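PDB 5IXP: extracellular solute-binding protein family 1 from Kribbella flavida, which probably captures a solute, perhaps a sugar, outside the cell membrane and delivers it to an ABC transporter for import. Local coordinates for residues A[160-165]-A[212-217]; A[174-179]-A[350-355]; A[199-204]-A[365-370]. All blocks are in the same frame, centred on the assembly; numbering follows the deposited sequence. Where two conformers were deposited one is given.

Contact 1. Residues A[160-165]-A[212-217]; sequences NSAWFD and LSAKLP
A single beta bridge, Phe-164 with Ser-213, pins together two connecting loops of this periplasmic-binding-protein fold, one leading into helix 167-175 and the other following helix 195-209. Leu-212 O takes two backbone N-H groups: Phe-164 N donates to it at 3.0 Å, almost straight on (165° at the hydrogen), while Trp-163 N comes in above the carbonyl plane on a bent bond of 2.9 Å. Ala-214 N returns the bond to Phe-164 O. Past the bridge, Leu-216 N donates to Asp-165 O at 3.0 Å. With CG set between its own backbone N and carbonyl carbon (chi1 52°), the Phe-164 ring lies over the Leu-212 to Ser-213 peptide: Leu-212 O sits 3.6 Å from one face, over the ring centre. At the rim, Phe-164 CE1 meets Ser-213 CB at 3.4 Å. Ser-213 OG accepts from Lys-215 N in an ST turn and is also hydrogen-bonded to Asp-371 OD1. Asp-165 OD2, bonded to Trp-223 NE1, takes a water proton as well, and the same water donates to Leu-216 O at 2.7 Å. The backbone bonds set the register, and the indole N-H and the water probably help offset the burial of the Asp-165 carboxylate.

Contact 2. Residues A[174-179]-A[350-355]; sequences MRNQLI and QHKGPR
Gln-350 NE2 is held by two backbone carbonyls, Arg-175 O at 2.8 Å and Leu-178 O at 3.0 Å. These are the C=O groups of the first and last residues of a type I beta turn, Arg-175 to Leu-178, in the segment that carries the last part of helix 167-175, so the glutamine amide plugs the turn from a loop far along the chain. Both acceptors lie close to the amide plane, and the bond to Leu-178 O is nearly straight, 169° at the hydrogen. The pair fixes the flip of the amide and uses both of its N-H groups. Gln-350 CG is anti to the backbone N (chi1 169°) and the chain beyond it is extended, which carries the amide into the turn. Arg-175 O is shared, for Leu-178 N donates to it too.

On the other side of the amide, Gln-350 OE1 takes a weak bond from Lys-352 NZ, and a water that accepts from Arg-175 NE lies close by. Lys-352 bends at chi2 and crosses the Asn-176 side chain at about a right angle. Its ammonium lies 4.0 Å from Arg-175 NH2, a like-charge approach probably eased by the salt bridge of Arg-175 to Glu-172. Lys-352 NZ meets Asn-176 OD1 at 2.6 Å, nearly in line with the side-chain C=O.

Contact 3. Residues A[199-204]-A[365-370]; sequences RTWDQI and EALARV
Helices 199-204 and 365-370 run in nearly the same direction, their segment axes 11.7 Å apart at closest approach and crossing at -24°, and the nearest CA atoms are those of Trp-201 and Leu-367. That is a wide spacing, and the Trp-201 indole fills much of it. Its CG stands anti to the backbone N (chi1 173°), which sends the six-membered ring across to the other helix. There Trp-201 CH2 points into the backbone between Ala-366 and Leu-367: Ala-366 C lies at the ring edge, near its plane, and Leu-367 N is 3.7 Å from CH2. Ala-366 CB touches the same corner, 3.8 Å from Trp-201 CH2.

Leu-367 passes the indole in the reverse direction. Its CB meets Trp-201 CZ3 at 3.7 Å, and its CD1 branch lies over one face, toward the rim. One turn on from Ala-366, Val-370 CG2 comes from the far helix to within 4.0 Å of Trp-201 CZ2, obliquely to the ring. This is helix-to-helix packing within the alpha-helical part of the solute-binding fold, where the late helix 356-371 lies against helix 195-209. A third helix, 377-392, joins them: Trp-201 NE1 donates its hydrogen bond to Ser-377 OG, and the indole meets the ring of Trp-381. With an alanine here in place of Trp-201, Ser-377 OG would probably lose its indole N-H partner, and a gap is likely to open between the helices beside Ala-366 and Leu-367.

Leu-367 has a second neighbour in Ile-204, whose side chain it crosses at about a right angle. The CD2 branch of Leu-367 stands 4.2 Å from Ile-204 CG2, a looser touch than those of the indole; Trp-171 of helix 167-175 also packs on Leu-367.

From the N terminus, the chain reaches 160-165 first, after helix 144-157, then 174-179, 199-204 and 212-217, where contact 1 closes a loop about half helical, with no strand in it. The other two close much later: contact 2 at 350-355 and contact 3 at 365-370, with strands as well as helices in between. All three pairs cross, since each has one segment between those of the others. Contacts 2 and 3 touch where Met-174 packs on Thr-200, Gln-203 and Ile-204; contact 1 touches neither. Together they tie helices 167-175 and 195-209, with the loops flanking them, to each other and to helix 356-371 near the C terminus.

Contact 1. Residues A[160-165]-A[212-217]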
loop_
_atom_site.group_PDB
_atom_site.type_symbol
_atom_site.label_atom_id
_atom_site.label_comp_id
_atom_site.label_asym_id
_atom_site.label_seq_id
_atom_site.Cartn_x
_atom_site.Cartn_y
_atom_site.Cartn_z
ATOM N N ASN A 160 2.062 -24.342 18.337
ATOM C CA ASN A 160 1.393 -24.651 17.080
ATOM C C ASN A 160 0.907 -23.416 16.334
ATOM O O ASN A 160 0.161 -23.556 15.360
ATOM C CB ASN A 160 0.218 -25.591 17.325
ATOM C CG ASN A 160 0.662 -26.963 17.742
ATOM O OD1 ASN A 160 1.779 -27.385 17.437
ATOM N ND2 ASN A 160 -0.206 -27.672 18.453
ATOM N N SER A 161 1.307 -22.218 16.751
ATOM C CA SER A 161 0.961 -21.005 16.020
ATOM C C SER A 161 2.217 -20.198 15.731
ATOM O O SER A 161 3.207 -20.275 16.463
ATOM C CB SER A 161 -0.033 -20.128 16.794
ATOM O OG SER A 161 -1.301 -20.750 16.874
ATOM N N ALA A 162 2.166 -19.422 14.656
ATOM C CA ALA A 162 3.198 -18.445 14.362
ATOM C C ALA A 162 2.692 -17.047 14.708
ATOM O O ALA A 162 1.508 -16.828 14.985
ATOM C CB ALA A 162 3.620 -18.523 12.894
ATOM N N TRP A 163 3.615 -16.092 14.677
ATOM C CA TRP A 163 3.290 -14.714 15.021
ATOM C C TRP A 163 2.719 -13.961 13.822
ATOM O O TRP A 163 1.724 -13.234 13.957
ATOM C CB TRP A 163 4.550 -14.030 15.553
ATOM C CG TRP A 163 4.384 -12.650 16.141
ATOM C CD1 TRP A 163 5.102 -11.529 15.809
ATOM C CD2 TRP A 163 3.484 -12.251 17.188
ATOM N NE1 TRP A 163 4.704 -10.461 16.585
ATOM C CE2 TRP A 163 3.716 -10.878 17.441
ATOM C CE3 TRP A 163 2.519 -12.922 17.952
ATOM C CZ2 TRP A 163 3.006 -10.167 18.407
ATOM C CZ3 TRP A 163 1.815 -12.206 18.915
ATOM C CH2 TRP A 163 2.067 -10.849 19.134
ATOM N N PHE A 164 3.324 -14.127 12.646
ATOM C CA PHE A 164 2.875 -13.444 11.441
ATOM C C PHE A 164 2.892 -14.425 10.274
ATOM O O PHE A 164 3.447 -15.523 10.369
ATOM C CB PHE A 164 3.746 -12.214 11.136
ATOM C CG PHE A 164 5.227 -12.495 11.110
ATOM C CD1 PHE A 164 5.816 -13.109 10.006
ATOM C CD2 PHE A 164 6.040 -12.109 12.178
ATOM C CE1 PHE A 164 7.186 -13.360 9.973
ATOM C CE2 PHE A 164 7.410 -12.350 12.154
ATOM C CZ PHE A 164 7.988 -12.974 11.050
ATOM N N ASP A 165 2.297 -14.005 9.147
ATOM C CA ASP A 165 2.076 -14.943 8.051
ATOM C C ASP A 165 3.346 -15.224 7.243
ATOM O O ASP A 165 3.596 -16.378 6.891
ATOM C CB ASP A 165 0.940 -14.451 7.142
ATOM C CG ASP A 165 1.189 -13.061 6.565
ATOM O OD1 ASP A 165 1.877 -12.239 7.203
ATOM O OD2 ASP A 165 0.675 -12.783 5.468
ATOM N N LEU A 212 8.759 -17.424 14.285
ATOM C CA LEU A 212 7.697 -16.425 14.280
ATOM C C LEU A 212 6.922 -16.376 12.972
ATOM O O LEU A 212 5.850 -15.765 12.938
ATOM C CB LEU A 212 8.279 -15.043 14.588
ATOM C CG LEU A 212 8.340 -14.616 16.064
ATOM C CD1 LEU A 212 8.712 -15.733 17.002
ATOM C CD2 LEU A 212 9.250 -13.415 16.260
ATOM N N SER A 213 7.416 -17.008 11.910
ATOM C CA SER A 213 6.784 -16.933 10.599
ATOM C C SER A 213 6.004 -18.203 10.293
ATOM O O SER A 213 6.484 -19.312 10.532
ATOM C CB SER A 213 7.818 -16.714 9.492
ATOM O OG SER A 213 7.193 -16.770 8.217
ATOM N N ALA A 214 4.810 -18.033 9.736
ATOM C CA ALA A 214 4.062 -19.170 9.217
ATOM C C ALA A 214 4.550 -19.618 7.845
ATOM O O ALA A 214 4.107 -20.665 7.365
ATOM C CB ALA A 214 2.570 -18.834 9.157
ATOM N N LYS A 215 5.451 -18.859 7.213
ATOM C CA LYS A 215 6.054 -19.221 5.924
ATOM C C LYS A 215 5.017 -19.339 4.808
ATOM O O LYS A 215 5.165 -20.159 3.893
ATOM C CB LYS A 215 6.854 -20.525 6.024
ATOM C CG LYS A 215 7.751 -20.631 7.242
ATOM C CD LYS A 215 8.162 -22.078 7.458
ATOM C CE LYS A 215 9.021 -22.235 8.687
ATOM N NZ LYS A 215 10.307 -21.518 8.515
ATOM N N LEU A 216 3.972 -18.518 4.843
ATOM C CA LEU A 216 2.901 -18.625 3.863
ATOM C C LEU A 216 3.009 -17.502 2.844
ATOM O O LEU A 216 2.816 -16.330 3.207
ATOM C CB LEU A 216 1.550 -18.573 4.558
ATOM C CG LEU A 216 1.284 -19.766 5.463
ATOM C CD1 LEU A 216 0.179 -19.412 6.426
ATOM C CD2 LEU A 216 0.909 -20.974 4.604
ATOM N N PRO A 217 3.294 -17.795 1.577
ATOM C CA PRO A 217 3.387 -16.732 0.569
ATOM C C PRO A 217 2.047 -16.037 0.390
ATOM O O PRO A 217 1.015 -16.680 0.187
ATOM C CB PRO A 217 3.807 -17.486 -0.699
ATOM C CG PRO A 217 4.397 -18.778 -0.191
ATOM C CD PRO A 217 3.576 -19.119 1.002
HETATM O O HOH W 1 2.272 -13.680 3.514
#

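Contact 2. Residues A[174-179]-A[350-355]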
loop_
_atom_site.group_PDB
_atom_site.type_symbol
_atom_site.label_atom_id
_atom_site.label_comp_id
_atom_site.label_asym_id
_atom_site.label_seq_id
_atom_site.Cartn_x
_atom_site.Cartn_y
_atom_site.Cartn_z
HETATM N N MSE A 174 8.532 -3.216 7.009
HETATM C CA MSE A 174 9.687 -2.535 7.580
HETATM C C MSE A 174 10.479 -1.740 6.553
HETATM O O MSE A 174 10.878 -0.604 6.818
HETATM C CB MSE A 174 10.619 -3.543 8.254
HETATM C CG MSE A 174 9.953 -4.293 9.387
HETATM SE SE MSE A 174 11.253 -5.513 10.172
HETATM C CE MSE A 174 12.515 -4.154 10.819
ATOM N N ARG A 175 10.731 -2.340 5.387
ATOM C CA ARG A 175 11.600 -1.682 4.415
ATOM C C ARG A 175 11.029 -0.346 3.975
ATOM O O ARG A 175 11.775 0.618 3.754
ATOM C CB ARG A 175 11.817 -2.558 3.189
ATOM C CG ARG A 175 12.994 -2.047 2.368
ATOM C CD ARG A 175 12.974 -2.576 0.972
ATOM N NE ARG A 175 11.958 -1.937 0.141
ATOM C CZ ARG A 175 10.761 -2.455 -0.106
ATOM N NH1 ARG A 175 10.416 -3.615 0.433
ATOM N NH2 ARG A 175 9.909 -1.818 -0.897
ATOM N N ASN A 176 9.711 -0.269 3.826
ATOM C CA ASN A 176 9.125 0.957 3.309
ATOM C C ASN A 176 9.167 2.102 4.306
ATOM O O ASN A 176 8.892 3.240 3.914
ATOM C CB ASN A 176 7.694 0.693 2.851
ATOM C CG ASN A 176 7.656 0.048 1.495
ATOM O OD1 ASN A 176 8.019 0.672 0.502
ATOM N ND2 ASN A 176 7.249 -1.209 1.440
ATOM N N GLN A 177 9.522 1.838 5.564
ATOM C CA GLN A 177 9.694 2.897 6.550
ATOM C C GLN A 177 11.080 3.515 6.546
ATOM O O GLN A 177 11.250 4.606 7.101
ATOM C CB GLN A 177 9.442 2.373 7.958
ATOM C CG GLN A 177 8.034 1.958 8.225
ATOM C CD GLN A 177 7.877 1.469 9.645
ATOM O OE1 GLN A 177 8.781 0.840 10.191
ATOM N NE2 GLN A 177 6.750 1.774 10.257
ATOM N N LEU A 178 12.077 2.833 5.992
ATOM C CA LEU A 178 13.435 3.357 6.011
ATOM C C LEU A 178 13.497 4.686 5.277
ATOM O O LEU A 178 12.733 4.933 4.339
ATOM C CB LEU A 178 14.404 2.368 5.363
ATOM C CG LEU A 178 14.390 0.977 5.988
ATOM C CD1 LEU A 178 15.268 0.026 5.185
ATOM C CD2 LEU A 178 14.861 1.061 7.433
ATOM N N ILE A 179 14.416 5.548 5.721
ATOM C CA ILE A 179 14.655 6.807 5.025
ATOM C C ILE A 179 15.244 6.547 3.646
ATOM O O ILE A 179 14.915 7.233 2.674
ATOM C CB ILE A 179 15.561 7.725 5.863
ATOM C CG1 ILE A 179 14.794 8.304 7.045
ATOM C CG2 ILE A 179 16.116 8.857 5.011
ATOM C CD1 ILE A 179 15.576 9.374 7.786
ATOM N N GLN A 350 11.426 7.904 1.813
ATOM C CA GLN A 350 12.269 7.040 1.002
ATOM C C GLN A 350 12.077 7.348 -0.479
ATOM O O GLN A 350 10.951 7.311 -0.987
ATOM C CB GLN A 350 11.925 5.586 1.311
ATOM C CG GLN A 350 12.506 4.564 0.412
ATOM C CD GLN A 350 12.070 3.185 0.839
ATOM O OE1 GLN A 350 11.731 2.340 0.011
ATOM N NE2 GLN A 350 12.057 2.953 2.151
ATOM N N HIS A 351 13.173 7.643 -1.172
ATOM C CA HIS A 351 13.120 7.822 -2.614
ATOM C C HIS A 351 13.089 6.464 -3.306
ATOM O O HIS A 351 13.823 5.546 -2.932
ATOM C CB HIS A 351 14.322 8.634 -3.093
ATOM C CG HIS A 351 14.386 8.786 -4.577
ATOM N ND1 HIS A 351 13.395 9.413 -5.302
ATOM C CD2 HIS A 351 15.310 8.375 -5.476
ATOM C CE1 HIS A 351 13.710 9.387 -6.584
ATOM N NE2 HIS A 351 14.867 8.762 -6.718
ATOM N N LYS A 352 12.224 6.334 -4.308
ATOM C CA LYS A 352 12.128 5.120 -5.114
ATOM C C LYS A 352 12.733 5.398 -6.481
ATOM O O LYS A 352 12.209 6.225 -7.233
ATOM C CB LYS A 352 10.677 4.665 -5.272
ATOM C CG LYS A 352 9.847 4.679 -4.005
ATOM C CD LYS A 352 9.909 3.356 -3.296
ATOM C CE LYS A 352 8.932 3.328 -2.129
ATOM N NZ LYS A 352 8.844 1.979 -1.542
ATOM N N GLY A 353 13.811 4.698 -6.812
ATOM C CA GLY A 353 14.492 4.907 -8.069
ATOM C C GLY A 353 13.902 4.127 -9.229
ATOM O O GLY A 353 12.910 3.407 -9.087
ATOM N N PRO A 354 14.535 4.238 -10.403
ATOM C CA PRO A 354 13.891 3.765 -11.643
ATOM C C PRO A 354 13.645 2.272 -11.695
ATOM O O PRO A 354 12.799 1.829 -12.480
ATOM C CB PRO A 354 14.878 4.193 -12.742
ATOM C CG PRO A 354 15.755 5.219 -12.111
ATOM C CD PRO A 354 15.844 4.856 -10.660
ATOM N N ARG A 355 14.364 1.474 -10.919
ATOM C CA ARG A 355 14.183 0.030 -10.948
ATOM C C ARG A 355 13.848 -0.511 -9.563
ATOM O O ARG A 355 14.204 -1.643 -9.222
ATOM C CB ARG A 355 15.426 -0.647 -11.531
ATOM C CG ARG A 355 15.650 -0.311 -13.013
ATOM C CD ARG A 355 15.779 -1.582 -13.842
ATOM N NE ARG A 355 14.537 -1.927 -14.516
ATOM C CZ ARG A 355 14.360 -3.028 -15.242
ATOM N NH1 ARG A 355 15.349 -3.906 -15.366
ATOM N NH2 ARG A 355 13.184 -3.265 -15.828
HETATM O O HOH W 2 12.000 0.421 -1.544
HETATM O O HOH W 3 10.249 5.806 4.112
#

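Contact 3. Residues A[199-204]-A[365-370]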
loop_
_atom_site.group_PDB
_atom_site.type_symbol
_atom_site.label_atom_id
_atom_site.label_comp_id
_atom_site.label_asym_id
_atom_site.label_seq_id
_atom_site.Cartn_x
_atom_site.Cartn_y
_atom_site.Cartn_z
ATOM N N ARG A 199 20.415 -4.658 8.445
ATOM C CA ARG A 199 19.915 -4.836 9.804
ATOM C C ARG A 199 18.450 -5.254 9.801
ATOM O O ARG A 199 18.031 -6.077 10.627
ATOM C CB ARG A 199 20.129 -3.566 10.627
ATOM C CG ARG A 199 21.525 -3.518 11.223
ATOM C CD ARG A 199 21.675 -2.473 12.304
ATOM N NE ARG A 199 23.070 -2.341 12.700
ATOM C CZ ARG A 199 23.476 -1.665 13.768
ATOM N NH1 ARG A 199 22.586 -1.065 14.548
ATOM N NH2 ARG A 199 24.770 -1.593 14.058
ATOM N N THR A 200 17.657 -4.684 8.887
ATOM C CA THR A 200 16.274 -5.110 8.706
ATOM C C THR A 200 16.205 -6.582 8.330
ATOM O O THR A 200 15.438 -7.357 8.916
ATOM C CB THR A 200 15.616 -4.251 7.624
ATOM O OG1 THR A 200 15.642 -2.878 8.026
ATOM C CG2 THR A 200 14.179 -4.686 7.376
ATOM N N TRP A 201 16.994 -6.975 7.329
ATOM C CA TRP A 201 17.109 -8.379 6.945
ATOM C C TRP A 201 17.454 -9.250 8.151
ATOM O O TRP A 201 16.783 -10.256 8.423
ATOM C CB TRP A 201 18.176 -8.505 5.851
ATOM C CG TRP A 201 18.562 -9.910 5.442
ATOM C CD1 TRP A 201 19.476 -10.729 6.058
ATOM C CD2 TRP A 201 18.093 -10.630 4.294
ATOM N NE1 TRP A 201 19.582 -11.921 5.376
ATOM C CE2 TRP A 201 18.748 -11.886 4.287
ATOM C CE3 TRP A 201 17.181 -10.338 3.270
ATOM C CZ2 TRP A 201 18.515 -12.851 3.296
ATOM C CZ3 TRP A 201 16.944 -11.298 2.289
ATOM C CH2 TRP A 201 17.607 -12.541 2.311
ATOM N N ASP A 202 18.492 -8.866 8.900
ATOM C CA ASP A 202 18.930 -9.692 10.023
ATOM C C ASP A 202 17.822 -9.869 11.050
ATOM O O ASP A 202 17.640 -10.966 11.595
ATOM C CB ASP A 202 20.167 -9.091 10.688
ATOM C CG ASP A 202 21.415 -9.264 9.852
ATOM O OD1 ASP A 202 21.413 -10.113 8.942
ATOM O OD2 ASP A 202 22.401 -8.558 10.111
ATOM N N GLN A 203 17.071 -8.801 11.330
ATOM C CA GLN A 203 16.043 -8.879 12.363
ATOM C C GLN A 203 14.890 -9.787 11.936
ATOM O O GLN A 203 14.352 -10.541 12.758
ATOM C CB GLN A 203 15.546 -7.474 12.703
ATOM C CG GLN A 203 14.662 -7.401 13.926
ATOM C CD GLN A 203 14.455 -5.966 14.402
ATOM O OE1 GLN A 203 14.558 -5.021 13.620
ATOM N NE2 GLN A 203 14.181 -5.799 15.695
ATOM N N ILE A 204 14.490 -9.730 10.661
ATOM C CA ILE A 204 13.433 -10.620 10.196
ATOM C C ILE A 204 13.931 -12.055 10.124
ATOM O O ILE A 204 13.206 -12.992 10.478
ATOM C CB ILE A 204 12.891 -10.150 8.836
ATOM C CG1 ILE A 204 12.324 -8.752 8.986
ATOM C CG2 ILE A 204 11.811 -11.109 8.318
ATOM C CD1 ILE A 204 11.900 -8.156 7.668
ATOM N N GLU A 365 12.446 -12.390 -3.056
ATOM C CA GLU A 365 12.648 -13.783 -3.448
ATOM C C GLU A 365 13.685 -14.437 -2.550
ATOM O O GLU A 365 13.491 -15.567 -2.083
ATOM C CB GLU A 365 13.072 -13.881 -4.921
ATOM C CG GLU A 365 11.932 -13.593 -5.901
ATOM C CD GLU A 365 12.373 -13.545 -7.354
ATOM O OE1 GLU A 365 13.580 -13.710 -7.629
ATOM O OE2 GLU A 365 11.503 -13.335 -8.229
ATOM N N ALA A 366 14.779 -13.723 -2.272
ATOM C CA ALA A 366 15.813 -14.270 -1.403
ATOM C C ALA A 366 15.282 -14.492 0.007
ATOM O O ALA A 366 15.539 -15.535 0.621
ATOM C CB ALA A 366 17.029 -13.341 -1.388
ATOM N N LEU A 367 14.532 -13.525 0.539
ATOM C CA LEU A 367 14.011 -13.683 1.890
ATOM C C LEU A 367 13.021 -14.844 1.964
ATOM O O LEU A 367 13.001 -15.582 2.954
ATOM C CB LEU A 367 13.376 -12.376 2.365
ATOM C CG LEU A 367 12.871 -12.383 3.808
ATOM C CD1 LEU A 367 13.977 -12.799 4.773
ATOM C CD2 LEU A 367 12.326 -11.000 4.164
ATOM N N ALA A 368 12.213 -15.034 0.914
ATOM C CA ALA A 368 11.290 -16.163 0.887
ATOM C C ALA A 368 12.042 -17.489 0.903
ATOM O O ALA A 368 11.601 -18.452 1.539
ATOM C CB ALA A 368 10.377 -16.079 -0.339
ATOM N N ARG A 369 13.179 -17.562 0.204
ATOM C CA ARG A 369 13.971 -18.791 0.232
ATOM C C ARG A 369 14.484 -19.085 1.638
ATOM O O ARG A 369 14.497 -20.242 2.069
ATOM C CB ARG A 369 15.127 -18.706 -0.766
ATOM C CG ARG A 369 14.682 -18.758 -2.239
ATOM C CD ARG A 369 15.867 -18.955 -3.182
ATOM N NE ARG A 369 16.877 -17.901 -3.062
ATOM C CZ ARG A 369 16.891 -16.778 -3.777
ATOM N NH1 ARG A 369 15.935 -16.530 -4.672
ATOM N NH2 ARG A 369 17.867 -15.894 -3.592
ATOM N N VAL A 370 14.891 -18.050 2.376
ATOM C CA VAL A 370 15.278 -18.243 3.774
ATOM C C VAL A 370 14.081 -18.696 4.596
ATOM O O VAL A 370 14.167 -19.650 5.380
ATOM C CB VAL A 370 15.882 -16.957 4.360
ATOM C CG1 VAL A 370 16.218 -17.173 5.826
ATOM C CG2 VAL A 370 17.117 -16.545 3.583
#